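Side-chain contacts in cortical-lytic enzyme (Clostridium perfringens, PDB 5JIP), which hydrolyses the peptidoglycan of the spore cortex during germination, probably as a muramidase (lysozyme-type glycosidase) of glycoside hydrolase family 25: residues E62-G67 and Q98-G103; A72-K77 and V86-Q91; G237-I242 and F248-A253; I300-F303 and F309-E312. All coordinates share one frame; numbering follows the deposited sequence.

Contact 1 of 4, residues E62-G67 and Q98-G103; sequences ECRRLG and QGFGDG
Arg64 reaches across to the last turn of the helix that ends at Phe100, and its flat head meets the phenyl ring at a slant. CD1 of Phe100 stands over the centre of the guanidinium, 3.7 Å from Arg64 CZ. The two planes are inclined by 44°, so this is not a flat stack: one corner of the ring covers one face of the guanidinium, and the side chains cross nearly at right angles. Arginine suits the place because its long chain spans the gap and its flat cation can lie on a ring and still reach acids. With chi2 at -79° the chain bends toward the other helix. NH1 adds a weak bond to Phe100 O, 3.2 Å long and only 128° at the hydrogen. Arg64 NH2 has stronger partners in Asp107 and Asp104, which take it in salt bridges and should fix the rotation. Each helix is followed by a glycine with positive phi: Gly67, in a Schellman motif, and Gly101. The contact joins the C-terminal ends of helices 56-66 and 83-100, while the ring of Phe100 turns inward onto Ala60 of the first helix and onto Cys70 and Ala72 of strand 70-75.

Contact 2 of 4, residues A72-K77 and V86-Q91; sequences AYHFAK and VIQADQ
His74 and Lys77 share one acceptor on Gln88, the carbonyl oxygen of its side-chain amide. His74 NE2 gives a nearly straight bond of 3.0 Å to Gln88 OE1, which lies in the plane of the imidazole. The backbone N of Lys77 reaches the same oxygen at 3.1 Å, in the carbonyl plane and on a lone pair. Glutamine fits because the other half of its amide can donate: Gln88 NE2 returns a bond of 3.0 Å to Lys77 O, arriving 36° above that carbonyl's plane. Three bonds therefore hold the amide against rotation, and the chain that carries it runs extended beyond CG. The imidazole plane is turned 60° from the amide, and His74 ND1 is tied to Ser43 on the neighbouring strand. This buried side is close-knit, with Ala76 CA 3.7 Å from Gln88 OE1. Toward solvent the contact thins out: Lys77 brings its CB to 4.1 Å from Gln88 NE2, and then its long aliphatic chain leads the ammonium away from the helix. The whole belongs to a beta-alpha-beta unit of the TIM-barrel-type domain, in which helix 83-100 connects strand 70-75 to the parallel strand 111-113 and its glutamine fastens the backbone just beyond the first strand.

Contact 3 of 4, residues G237-I242 and F248-A253; sequences GLNAYI and FVNWTA
Phe248 N donates a hydrogen bond of 2.8 Å to Tyr241 O, and Tyr241 N answers to Phe248 O, which closes one hydrogen-bonded pair of an antiparallel ladder. The next such pair, Asn239 with Asn250, is joined the same way. Its side chains add a rung of their own on the face they share with Tyr241 and Phe248: Asn239 ND2 gives a hydrogen bond of 3.2 Å to Asn250 OD1, with the two amide planes turned 80° apart. Asparagine suits this position, since one amide offers an N-H where the other offers an oxygen. Beside it, Tyr241 leans across the strands. With chi1 at 67°, CG stands between the backbone N and the carbonyl carbon, and the ring lies over CB of Phe248, in a CH-pi contact of 3.6 Å from that CB to the centroid. The two rings are almost parallel, 6° apart, but slid so far that they barely overlap. The other face, turned to the second sheet, is apolar: Ala240 CB lies 4.1 Å from Val249 CG2, and Leu238 CD1 meets Val249 CG1 at 3.7 Å. At the open end of the ladder a water bridges Gly237 O and Thr252 OG1. This is a beta hairpin, the first two strands of a two-sheet sandwich whose three- and four-strand order is consistent with a fibronectin type III fold.

Contact 4 of 4, residues I300-F303 and F309-E312; sequences IEAF and FSKE
Phe309 lays the CD2 side of its ring obliquely against CB of Phe303, 3.5 Å away. The two side chains lie side by side and point the same way, but their ring planes are about 60° apart. CD2 of Phe309 also faces Glu301, whose OE2 comes within 3.6 Å; the carboxylate and phenyl planes are inclined by 36°. Glu301 gets there through chi1 of 65°, with CG between its backbone N and carbonyl carbon and the chain extended from that point.

Next to this aromatic patch, the hydroxyl of Ser310 acts in place of a backbone group: Ala302 N bonds to Ser310 OG at 2.8 Å, and Ser310 N returns a bond of 3.0 Å to Ala302 O. Serine is apt because OG also bonds to Ser233 O, tying a third piece of chain to the strand, and it is small enough to sit beside Ala302 CB. Where the backbones part, water takes over. One molecule links Ile300 O with Glu312 O, and another joins Glu301 OE1, at 2.8 Å, to Ser310 O.

Arg313 and Arg143 form salt bridges with Glu301 OE1, Asn263 holds OE2, and Arg143 also makes a cation-pi contact with Phe309. Phe303 packs on Phe303 of the second subunit, and Asp304, next along this strand, binds the magnesium ion. The loop after strand 296-304 thus folds back on it in the four-stranded sheet, with a single backbone bridge, Phe303 to Phe309. A buried carboxylate between two arginines, an amide and a water is probably ionised, and Phe309 would shield one side from water.

In the fold
Contacts 1 and 2 belong to the barrel-type domain and share helix 83-100, contact 1 at its C-terminal end, contact 2 at an earlier turn; Phe100 packs on Ala72 between them. In the two-sheet sandwich, contact 3 lies in the three-stranded sheet and contact 4 between a strand of the four-stranded sheet and the loop after it; they meet where Trp251 and Leu238 pack on Ile300. Contacts 2 and 4 are buried and rely on side chains bonding to backbone, but contact 4 adds charge, water and a second subunit. Contact 3, far out, is a backbone ladder with a more open outer face. Contact 1, partly buried, mixes charge with a ring and touches contact 4 through Gly103 and Lys311 at the domain junction.

Contact 1 of 4, residues E62-G67 and Q98-G103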
loop_
_atom_site.group_PDB
_atom_site.type_symbol
_atom_site.label_atom_id
_atom_site.label_comp_id
_atom_site.label_asym_id
_atom_site.label_seq_id
_atom_site.Cartn_x
_atom_site.Cartn_y
_atom_site.Cartn_z
ATOM N N GLU A 62 2.274 -32.758 2.240
ATOM C CA GLU A 62 2.166 -32.940 3.688
ATOM C C GLU A 62 2.191 -31.605 4.430
ATOM O O GLU A 62 1.468 -31.424 5.416
ATOM C CB GLU A 62 3.286 -33.855 4.171
ATOM C CG GLU A 62 3.248 -34.186 5.668
ATOM C CD GLU A 62 2.068 -35.033 6.076
ATOM O OE1 GLU A 62 1.241 -35.420 5.223
ATOM O OE2 GLU A 62 1.964 -35.295 7.283
ATOM N N CYS A 63 2.999 -30.643 3.978
ATOM C CA CYS A 63 2.943 -29.329 4.608
ATOM C C CYS A 63 1.548 -28.728 4.478
ATOM O O CYS A 63 1.012 -28.147 5.434
ATOM C CB CYS A 63 4.000 -28.399 4.001
ATOM S SG CYS A 63 5.685 -28.712 4.558
ATOM N N ARG A 64 0.948 -28.842 3.300
ATOM C CA ARG A 64 -0.393 -28.312 3.108
ATOM C C ARG A 64 -1.388 -29.060 3.977
ATOM O O ARG A 64 -2.299 -28.451 4.565
ATOM C CB ARG A 64 -0.793 -28.409 1.643
ATOM C CG ARG A 64 -0.258 -27.215 0.766
ATOM C CD ARG A 64 -1.138 -26.003 0.968
ATOM N NE ARG A 64 -0.625 -24.781 0.344
ATOM C CZ ARG A 64 -0.824 -24.447 -0.928
ATOM N NH1 ARG A 64 -1.480 -25.275 -1.733
ATOM N NH2 ARG A 64 -0.346 -23.287 -1.394
ATOM N N ARG A 65 -1.232 -30.381 4.063
ATOM C CA ARG A 65 -2.152 -31.175 4.868
ATOM C C ARG A 65 -2.088 -30.733 6.329
ATOM O O ARG A 65 -3.107 -30.721 7.032
ATOM C CB ARG A 65 -1.833 -32.666 4.738
ATOM C CG ARG A 65 -2.955 -33.602 5.322
ATOM C CD ARG A 65 -2.590 -35.087 5.284
ATOM N NE ARG A 65 -1.530 -35.298 6.239
ATOM C CZ ARG A 65 -1.713 -35.389 7.547
ATOM N NH1 ARG A 65 -2.940 -35.378 8.058
ATOM N NH2 ARG A 65 -0.658 -35.492 8.330
ATOM N N LEU A 66 -0.900 -30.367 6.799
ATOM C CA LEU A 66 -0.709 -29.970 8.187
ATOM C C LEU A 66 -0.902 -28.478 8.424
ATOM O O LEU A 66 -0.806 -28.028 9.575
ATOM C CB LEU A 66 0.684 -30.363 8.660
ATOM C CG LEU A 66 0.938 -31.865 8.745
ATOM C CD1 LEU A 66 2.387 -32.142 9.079
ATOM C CD2 LEU A 66 0.030 -32.493 9.740
ATOM N N GLY A 67 -1.181 -27.705 7.384
ATOM C CA GLY A 67 -1.371 -26.291 7.566
ATOM C C GLY A 67 -0.091 -25.522 7.813
ATOM O O GLY A 67 -0.150 -24.417 8.346
ATOM N N GLN A 98 2.379 -28.508 -9.908
ATOM C CA GLN A 98 2.328 -29.934 -9.615
ATOM C C GLN A 98 2.332 -30.172 -8.111
ATOM O O GLN A 98 1.668 -31.087 -7.611
ATOM C CB GLN A 98 3.506 -30.665 -10.265
ATOM C CG GLN A 98 3.540 -30.596 -11.767
ATOM C CD GLN A 98 4.673 -31.423 -12.355
ATOM O OE1 GLN A 98 4.973 -32.514 -11.867
ATOM N NE2 GLN A 98 5.296 -30.917 -13.395
ATOM N N GLY A 99 3.079 -29.360 -7.371
ATOM C CA GLY A 99 3.197 -29.529 -5.952
ATOM C C GLY A 99 2.057 -28.917 -5.174
ATOM O O GLY A 99 1.600 -29.494 -4.193
ATOM N N PHE A 100 1.592 -27.751 -5.593
ATOM C CA PHE A 100 0.629 -27.010 -4.798
ATOM C C PHE A 100 -0.774 -26.970 -5.387
ATOM O O PHE A 100 -1.695 -26.523 -4.694
ATOM C CB PHE A 100 1.113 -25.563 -4.590
ATOM C CG PHE A 100 2.345 -25.440 -3.743
ATOM C CD1 PHE A 100 2.327 -25.800 -2.403
ATOM C CD2 PHE A 100 3.523 -24.943 -4.288
ATOM C CE1 PHE A 100 3.467 -25.688 -1.596
ATOM C CE2 PHE A 100 4.673 -24.816 -3.498
ATOM C CZ PHE A 100 4.642 -25.187 -2.127
ATOM N N GLY A 101 -0.962 -27.386 -6.640
ATOM C CA GLY A 101 -2.269 -27.344 -7.266
ATOM C C GLY A 101 -2.306 -26.446 -8.477
ATOM O O GLY A 101 -1.490 -25.528 -8.609
ATOM N N ASP A 102 -3.250 -26.698 -9.380
ATOM C CA ASP A 102 -3.370 -25.864 -10.566
ATOM C C ASP A 102 -3.564 -24.419 -10.142
ATOM O O ASP A 102 -4.341 -24.128 -9.231
ATOM C CB ASP A 102 -4.531 -26.335 -11.442
ATOM C CG ASP A 102 -4.236 -27.645 -12.158
ATOM O OD1 ASP A 102 -3.046 -28.009 -12.306
ATOM O OD2 ASP A 102 -5.201 -28.311 -12.591
ATOM N N GLY A 103 -2.829 -23.517 -10.780
ATOM C CA GLY A 103 -2.957 -22.114 -10.474
ATOM C C GLY A 103 -2.514 -21.716 -9.081
ATOM O O GLY A 103 -2.845 -20.618 -8.627
#

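Contact 2 of 4, residues A72-K77 and V86-Q91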
loop_
_atom_site.group_PDB
_atom_site.type_symbol
_atom_site.label_atom_id
_atom_site.label_comp_id
_atom_site.label_asym_id
_atom_site.label_seq_id
_atom_site.Cartn_x
_atom_site.Cartn_y
_atom_site.Cartn_z
ATOM N N ALA A 72 8.417 -22.745 -2.115
ATOM C CA ALA A 72 9.439 -23.551 -2.778
ATOM C C ALA A 72 10.351 -22.701 -3.643
ATOM O O ALA A 72 9.989 -21.608 -4.102
ATOM C CB ALA A 72 8.793 -24.645 -3.615
ATOM N N TYR A 73 11.528 -23.264 -3.926
ATOM C CA TYR A 73 12.531 -22.573 -4.701
ATOM C C TYR A 73 12.971 -23.401 -5.902
ATOM O O TYR A 73 12.797 -24.632 -5.954
ATOM C CB TYR A 73 13.746 -22.201 -3.847
ATOM C CG TYR A 73 14.554 -23.327 -3.265
ATOM C CD1 TYR A 73 15.525 -23.992 -4.017
ATOM C CD2 TYR A 73 14.389 -23.698 -1.943
ATOM C CE1 TYR A 73 16.263 -25.007 -3.473
ATOM C CE2 TYR A 73 15.135 -24.727 -1.387
ATOM C CZ TYR A 73 16.065 -25.371 -2.155
ATOM O OH TYR A 73 16.788 -26.391 -1.588
ATOM N N HIS A 74 13.505 -22.676 -6.878
ATOM C CA HIS A 74 14.172 -23.224 -8.052
ATOM C C HIS A 74 15.663 -22.899 -8.002
ATOM O O HIS A 74 16.043 -21.729 -7.862
ATOM C CB HIS A 74 13.574 -22.646 -9.340
ATOM C CG HIS A 74 14.339 -23.020 -10.570
ATOM N ND1 HIS A 74 14.304 -24.287 -11.106
ATOM C CD2 HIS A 74 15.167 -22.297 -11.365
ATOM C CE1 HIS A 74 15.065 -24.321 -12.191
ATOM N NE2 HIS A 74 15.607 -23.129 -12.363
ATOM N N PHE A 75 16.511 -23.914 -8.186
ATOM C CA PHE A 75 17.951 -23.682 -8.252
ATOM C C PHE A 75 18.304 -23.259 -9.670
ATOM O O PHE A 75 18.179 -24.040 -10.624
ATOM C CB PHE A 75 18.755 -24.909 -7.832
ATOM C CG PHE A 75 20.226 -24.654 -7.810
ATOM C CD1 PHE A 75 20.991 -24.793 -8.954
ATOM C CD2 PHE A 75 20.839 -24.251 -6.646
ATOM C CE1 PHE A 75 22.348 -24.534 -8.936
ATOM C CE2 PHE A 75 22.197 -23.979 -6.619
ATOM C CZ PHE A 75 22.949 -24.144 -7.756
ATOM N N ALA A 76 18.763 -22.022 -9.802
ATOM C CA ALA A 76 18.978 -21.420 -11.109
ATOM C C ALA A 76 20.256 -21.935 -11.771
ATOM O O ALA A 76 21.249 -22.241 -11.104
ATOM C CB ALA A 76 19.064 -19.917 -10.958
ATOM N N LYS A 77 20.229 -22.015 -13.099
ATOM C CA LYS A 77 21.458 -22.094 -13.889
ATOM C C LYS A 77 21.500 -20.928 -14.871
ATOM O O LYS A 77 20.994 -21.023 -16.000
ATOM C CB LYS A 77 21.587 -23.425 -14.615
ATOM C CG LYS A 77 23.029 -23.605 -15.106
ATOM C CD LYS A 77 23.386 -25.032 -15.480
ATOM C CE LYS A 77 24.900 -25.153 -15.809
ATOM N NZ LYS A 77 25.816 -25.017 -14.592
ATOM N N VAL A 86 13.650 -17.548 -19.402
ATOM C CA VAL A 86 12.236 -17.780 -19.673
ATOM C C VAL A 86 11.914 -19.260 -19.545
ATOM O O VAL A 86 10.894 -19.639 -18.966
ATOM C CB VAL A 86 11.874 -17.243 -21.073
ATOM C CG1 VAL A 86 10.440 -17.553 -21.426
ATOM C CG2 VAL A 86 12.124 -15.761 -21.146
ATOM N N ILE A 87 12.767 -20.125 -20.099
ATOM C CA ILE A 87 12.521 -21.564 -20.012
ATOM C C ILE A 87 12.481 -22.020 -18.564
ATOM O O ILE A 87 11.597 -22.791 -18.164
ATOM C CB ILE A 87 13.583 -22.340 -20.804
ATOM C CG1 ILE A 87 13.356 -22.113 -22.296
ATOM C CG2 ILE A 87 13.576 -23.833 -20.425
ATOM C CD1 ILE A 87 14.552 -22.499 -23.126
ATOM N N GLN A 88 13.470 -21.610 -17.771
ATOM C CA GLN A 88 13.503 -22.058 -16.388
ATOM C C GLN A 88 12.338 -21.486 -15.602
ATOM O O GLN A 88 11.741 -22.196 -14.785
ATOM C CB GLN A 88 14.827 -21.707 -15.739
ATOM C CG GLN A 88 15.939 -22.650 -16.201
ATOM C CD GLN A 88 17.287 -22.278 -15.676
ATOM O OE1 GLN A 88 17.478 -22.080 -14.468
ATOM N NE2 GLN A 88 18.255 -22.210 -16.581
ATOM N N ALA A 89 11.973 -20.224 -15.850
ATOM C CA ALA A 89 10.798 -19.683 -15.169
ATOM C C ALA A 89 9.544 -20.476 -15.528
ATOM O O ALA A 89 8.731 -20.808 -14.652
ATOM C CB ALA A 89 10.602 -18.204 -15.501
ATOM N N ASP A 90 9.369 -20.807 -16.808
ATOM C CA ASP A 90 8.196 -21.583 -17.188
ATOM C C ASP A 90 8.220 -22.966 -16.553
ATOM O O ASP A 90 7.173 -23.493 -16.176
ATOM C CB ASP A 90 8.098 -21.712 -18.709
ATOM C CG ASP A 90 7.612 -20.436 -19.386
ATOM O OD1 ASP A 90 7.175 -19.480 -18.703
ATOM O OD2 ASP A 90 7.662 -20.387 -20.622
ATOM N N GLN A 91 9.406 -23.580 -16.451
ATOM C CA GLN A 91 9.504 -24.912 -15.848
ATOM C C GLN A 91 9.161 -24.868 -14.367
ATOM O O GLN A 91 8.459 -25.747 -13.852
ATOM C CB GLN A 91 10.911 -25.469 -16.040
ATOM C CG GLN A 91 11.246 -25.869 -17.484
ATOM C CD GLN A 91 12.745 -26.100 -17.705
ATOM O OE1 GLN A 91 13.580 -25.531 -17.009
ATOM N NE2 GLN A 91 13.080 -26.921 -18.683
#

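Contact 3 of 4, residues G237-I242 and F248-A253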
loop_
_atom_site.group_PDB
_atom_site.type_symbol
_atom_site.label_atom_id
_atom_site.label_comp_id
_atom_site.label_asym_id
_atom_site.label_seq_id
_atom_site.Cartn_x
_atom_site.Cartn_y
_atom_site.Cartn_z
ATOM N N GLY A 237 -17.066 -11.558 4.599
ATOM C CA GLY A 237 -18.154 -10.670 4.972
ATOM C C GLY A 237 -18.570 -9.694 3.895
ATOM O O GLY A 237 -19.111 -8.627 4.211
ATOM N N LEU A 238 -18.387 -10.056 2.628
ATOM C CA LEU A 238 -18.701 -9.151 1.541
ATOM C C LEU A 238 -20.210 -9.023 1.414
ATOM O O LEU A 238 -20.937 -10.011 1.471
ATOM C CB LEU A 238 -18.115 -9.660 0.227
ATOM C CG LEU A 238 -18.330 -8.755 -0.986
ATOM C CD1 LEU A 238 -17.635 -7.395 -0.802
ATOM C CD2 LEU A 238 -17.859 -9.476 -2.284
ATOM N N ASN A 239 -20.671 -7.804 1.198
ATOM C CA ASN A 239 -22.097 -7.512 1.129
ATOM C C ASN A 239 -22.283 -6.286 0.260
ATOM O O ASN A 239 -21.441 -5.388 0.250
ATOM C CB ASN A 239 -22.696 -7.260 2.515
ATOM C CG ASN A 239 -24.181 -6.971 2.454
ATOM O OD1 ASN A 239 -24.959 -7.771 1.930
ATOM N ND2 ASN A 239 -24.581 -5.821 2.979
ATOM N N ALA A 240 -23.386 -6.256 -0.475
ATOM C CA ALA A 240 -23.670 -5.117 -1.329
ATOM C C ALA A 240 -25.172 -4.967 -1.477
ATOM O O ALA A 240 -25.917 -5.947 -1.398
ATOM C CB ALA A 240 -23.037 -5.284 -2.718
ATOM N N TYR A 241 -25.603 -3.731 -1.738
ATOM C CA TYR A 241 -26.991 -3.450 -2.077
ATOM C C TYR A 241 -27.019 -2.261 -3.023
ATOM O O TYR A 241 -26.086 -1.448 -3.054
ATOM C CB TYR A 241 -27.843 -3.194 -0.815
ATOM C CG TYR A 241 -27.503 -1.935 -0.034
ATOM C CD1 TYR A 241 -28.064 -0.705 -0.372
ATOM C CD2 TYR A 241 -26.635 -1.979 1.052
ATOM C CE1 TYR A 241 -27.766 0.438 0.337
ATOM C CE2 TYR A 241 -26.319 -0.834 1.771
ATOM C CZ TYR A 241 -26.892 0.370 1.410
ATOM O OH TYR A 241 -26.593 1.505 2.111
ATOM N N ILE A 242 -28.102 -2.168 -3.797
ATOM C CA ILE A 242 -28.317 -1.073 -4.736
ATOM C C ILE A 242 -29.384 -0.152 -4.166
ATOM O O ILE A 242 -30.434 -0.613 -3.716
ATOM C CB ILE A 242 -28.717 -1.586 -6.127
ATOM C CG1 ILE A 242 -27.572 -2.420 -6.709
ATOM C CG2 ILE A 242 -29.050 -0.438 -7.037
ATOM C CD1 ILE A 242 -27.788 -2.879 -8.145
ATOM N N PHE A 248 -23.715 0.092 -2.933
ATOM C CA PHE A 248 -23.092 0.249 -1.624
ATOM C C PHE A 248 -22.474 -1.093 -1.247
ATOM O O PHE A 248 -23.193 -2.076 -1.055
ATOM C CB PHE A 248 -24.124 0.699 -0.589
ATOM C CG PHE A 248 -24.650 2.082 -0.840
ATOM C CD1 PHE A 248 -25.626 2.301 -1.800
ATOM C CD2 PHE A 248 -24.154 3.163 -0.125
ATOM C CE1 PHE A 248 -26.108 3.586 -2.041
ATOM C CE2 PHE A 248 -24.620 4.446 -0.361
ATOM C CZ PHE A 248 -25.600 4.664 -1.318
ATOM N N VAL A 249 -21.149 -1.139 -1.151
ATOM C CA VAL A 249 -20.421 -2.382 -0.903
ATOM C C VAL A 249 -19.704 -2.280 0.432
ATOM O O VAL A 249 -19.125 -1.242 0.762
ATOM C CB VAL A 249 -19.416 -2.686 -2.040
ATOM C CG1 VAL A 249 -18.780 -4.060 -1.838
ATOM C CG2 VAL A 249 -20.094 -2.586 -3.413
ATOM N N ASN A 250 -19.729 -3.367 1.205
ATOM C CA ASN A 250 -18.995 -3.364 2.464
ATOM C C ASN A 250 -18.446 -4.760 2.721
ATOM O O ASN A 250 -18.865 -5.743 2.095
ATOM C CB ASN A 250 -19.863 -2.875 3.637
ATOM C CG ASN A 250 -20.892 -3.892 4.071
ATOM O OD1 ASN A 250 -21.901 -4.111 3.398
ATOM N ND2 ASN A 250 -20.661 -4.490 5.218
ATOM N N TRP A 251 -17.474 -4.833 3.630
ATOM C CA TRP A 251 -16.825 -6.105 3.926
ATOM C C TRP A 251 -16.191 -6.046 5.305
ATOM O O TRP A 251 -16.034 -4.980 5.908
ATOM C CB TRP A 251 -15.783 -6.450 2.839
ATOM C CG TRP A 251 -14.731 -5.387 2.606
ATOM C CD1 TRP A 251 -13.531 -5.282 3.231
ATOM C CD2 TRP A 251 -14.796 -4.293 1.674
ATOM N NE1 TRP A 251 -12.832 -4.179 2.749
ATOM C CE2 TRP A 251 -13.590 -3.556 1.804
ATOM C CE3 TRP A 251 -15.754 -3.858 0.765
ATOM C CZ2 TRP A 251 -13.319 -2.413 1.042
ATOM C CZ3 TRP A 251 -15.486 -2.725 0.004
ATOM C CH2 TRP A 251 -14.277 -2.013 0.154
ATOM N N THR A 252 -15.833 -7.227 5.813
ATOM C CA THR A 252 -15.041 -7.326 7.024
ATOM C C THR A 252 -13.601 -6.984 6.717
ATOM O O THR A 252 -13.055 -7.411 5.696
ATOM C CB THR A 252 -15.116 -8.742 7.598
ATOM O OG1 THR A 252 -16.480 -9.062 7.869
ATOM C CG2 THR A 252 -14.263 -8.863 8.872
ATOM N N ALA A 253 -12.969 -6.243 7.622
ATOM C CA ALA A 253 -11.573 -5.882 7.412
ATOM C C ALA A 253 -10.705 -7.129 7.410
ATOM O O ALA A 253 -10.837 -8.004 8.284
ATOM C CB ALA A 253 -11.087 -4.916 8.480
HETATM O O HOH W 1 -19.001 -7.681 6.777
#

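Contact 4 of 4, residues I300-F303 and F309-E312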
loop_
_atom_site.group_PDB
_atom_site.type_symbol
_atom_site.label_atom_id
_atom_site.label_comp_id
_atom_site.label_asym_id
_atom_site.label_seq_id
_atom_site.Cartn_x
_atom_site.Cartn_y
_atom_site.Cartn_z
ATOM N N ILE A 300 -13.946 -8.658 -4.999
ATOM C CA ILE A 300 -12.935 -7.898 -4.283
ATOM C C ILE A 300 -11.710 -8.768 -4.051
ATOM O O ILE A 300 -11.809 -9.987 -3.893
ATOM C CB ILE A 300 -13.523 -7.369 -2.960
ATOM C CG1 ILE A 300 -12.589 -6.347 -2.306
ATOM C CG2 ILE A 300 -13.826 -8.543 -2.017
ATOM C CD1 ILE A 300 -13.173 -5.637 -1.109
ATOM N N GLU A 301 -10.542 -8.114 -4.014
ATOM C CA GLU A 301 -9.291 -8.731 -3.605
ATOM C C GLU A 301 -8.569 -7.816 -2.619
ATOM O O GLU A 301 -8.570 -6.588 -2.769
ATOM C CB GLU A 301 -8.392 -9.019 -4.825
ATOM C CG GLU A 301 -7.924 -7.740 -5.563
ATOM C CD GLU A 301 -7.313 -8.017 -6.924
ATOM O OE1 GLU A 301 -7.353 -9.185 -7.387
ATOM O OE2 GLU A 301 -6.798 -7.040 -7.550
ATOM N N ALA A 302 -7.961 -8.422 -1.608
ATOM C CA ALA A 302 -6.998 -7.712 -0.788
ATOM C C ALA A 302 -5.625 -7.759 -1.451
ATOM O O ALA A 302 -5.340 -8.633 -2.272
ATOM C CB ALA A 302 -6.928 -8.314 0.606
ATOM N N PHE A 303 -4.764 -6.799 -1.099
ATOM C CA PHE A 303 -3.362 -6.902 -1.497
ATOM C C PHE A 303 -2.492 -6.383 -0.362
ATOM O O PHE A 303 -2.951 -5.618 0.494
ATOM C CB PHE A 303 -3.040 -6.172 -2.830
ATOM C CG PHE A 303 -3.382 -4.697 -2.867
ATOM C CD1 PHE A 303 -2.486 -3.732 -2.404
ATOM C CD2 PHE A 303 -4.579 -4.273 -3.423
ATOM C CE1 PHE A 303 -2.804 -2.375 -2.465
ATOM C CE2 PHE A 303 -4.891 -2.933 -3.507
ATOM C CZ PHE A 303 -4.017 -1.972 -3.023
ATOM N N PHE A 309 -1.748 -10.525 -3.988
ATOM C CA PHE A 309 -3.199 -10.434 -3.900
ATOM C C PHE A 309 -3.818 -11.698 -3.320
ATOM O O PHE A 309 -3.240 -12.783 -3.386
ATOM C CB PHE A 309 -3.798 -10.202 -5.274
ATOM C CG PHE A 309 -3.175 -9.058 -5.986
ATOM C CD1 PHE A 309 -2.022 -9.239 -6.722
ATOM C CD2 PHE A 309 -3.707 -7.795 -5.882
ATOM C CE1 PHE A 309 -1.427 -8.165 -7.383
ATOM C CE2 PHE A 309 -3.091 -6.724 -6.512
ATOM C CZ PHE A 309 -1.951 -6.920 -7.255
ATOM N N SER A 310 -5.021 -11.528 -2.775
ATOM C CA SER A 310 -5.918 -12.645 -2.474
ATOM C C SER A 310 -5.908 -13.618 -3.633
ATOM O O SER A 310 -6.075 -13.223 -4.784
ATOM C CB SER A 310 -7.357 -12.147 -2.238
ATOM O OG SER A 310 -7.427 -11.165 -1.219
ATOM N N LYS A 311 -5.728 -14.907 -3.328
ATOM C CA LYS A 311 -5.707 -15.894 -4.403
ATOM C C LYS A 311 -7.021 -15.889 -5.163
ATOM O O LYS A 311 -7.038 -15.983 -6.398
ATOM C CB LYS A 311 -5.426 -17.280 -3.839
ATOM C CG LYS A 311 -5.231 -18.347 -4.919
ATOM C CD LYS A 311 -4.925 -19.727 -4.289
ATOM C CE LYS A 311 -4.683 -20.795 -5.355
ATOM N NZ LYS A 311 -5.952 -21.232 -5.963
ATOM N N GLU A 312 -8.127 -15.781 -4.440
ATOM C CA GLU A 312 -9.458 -15.762 -5.016
ATOM C C GLU A 312 -10.132 -14.428 -4.707
ATOM O O GLU A 312 -9.926 -13.833 -3.644
ATOM C CB GLU A 312 -10.322 -16.924 -4.465
ATOM C CG GLU A 312 -9.663 -18.326 -4.554
ATOM C CD GLU A 312 -9.387 -18.810 -5.982
ATOM O OE1 GLU A 312 -9.865 -18.182 -6.957
ATOM O OE2 GLU A 312 -8.678 -19.836 -6.133
HETATM O O HOH W 2 -10.883 -11.922 -1.878
HETATM O O HOH W 3 -7.270 -11.918 -6.742
#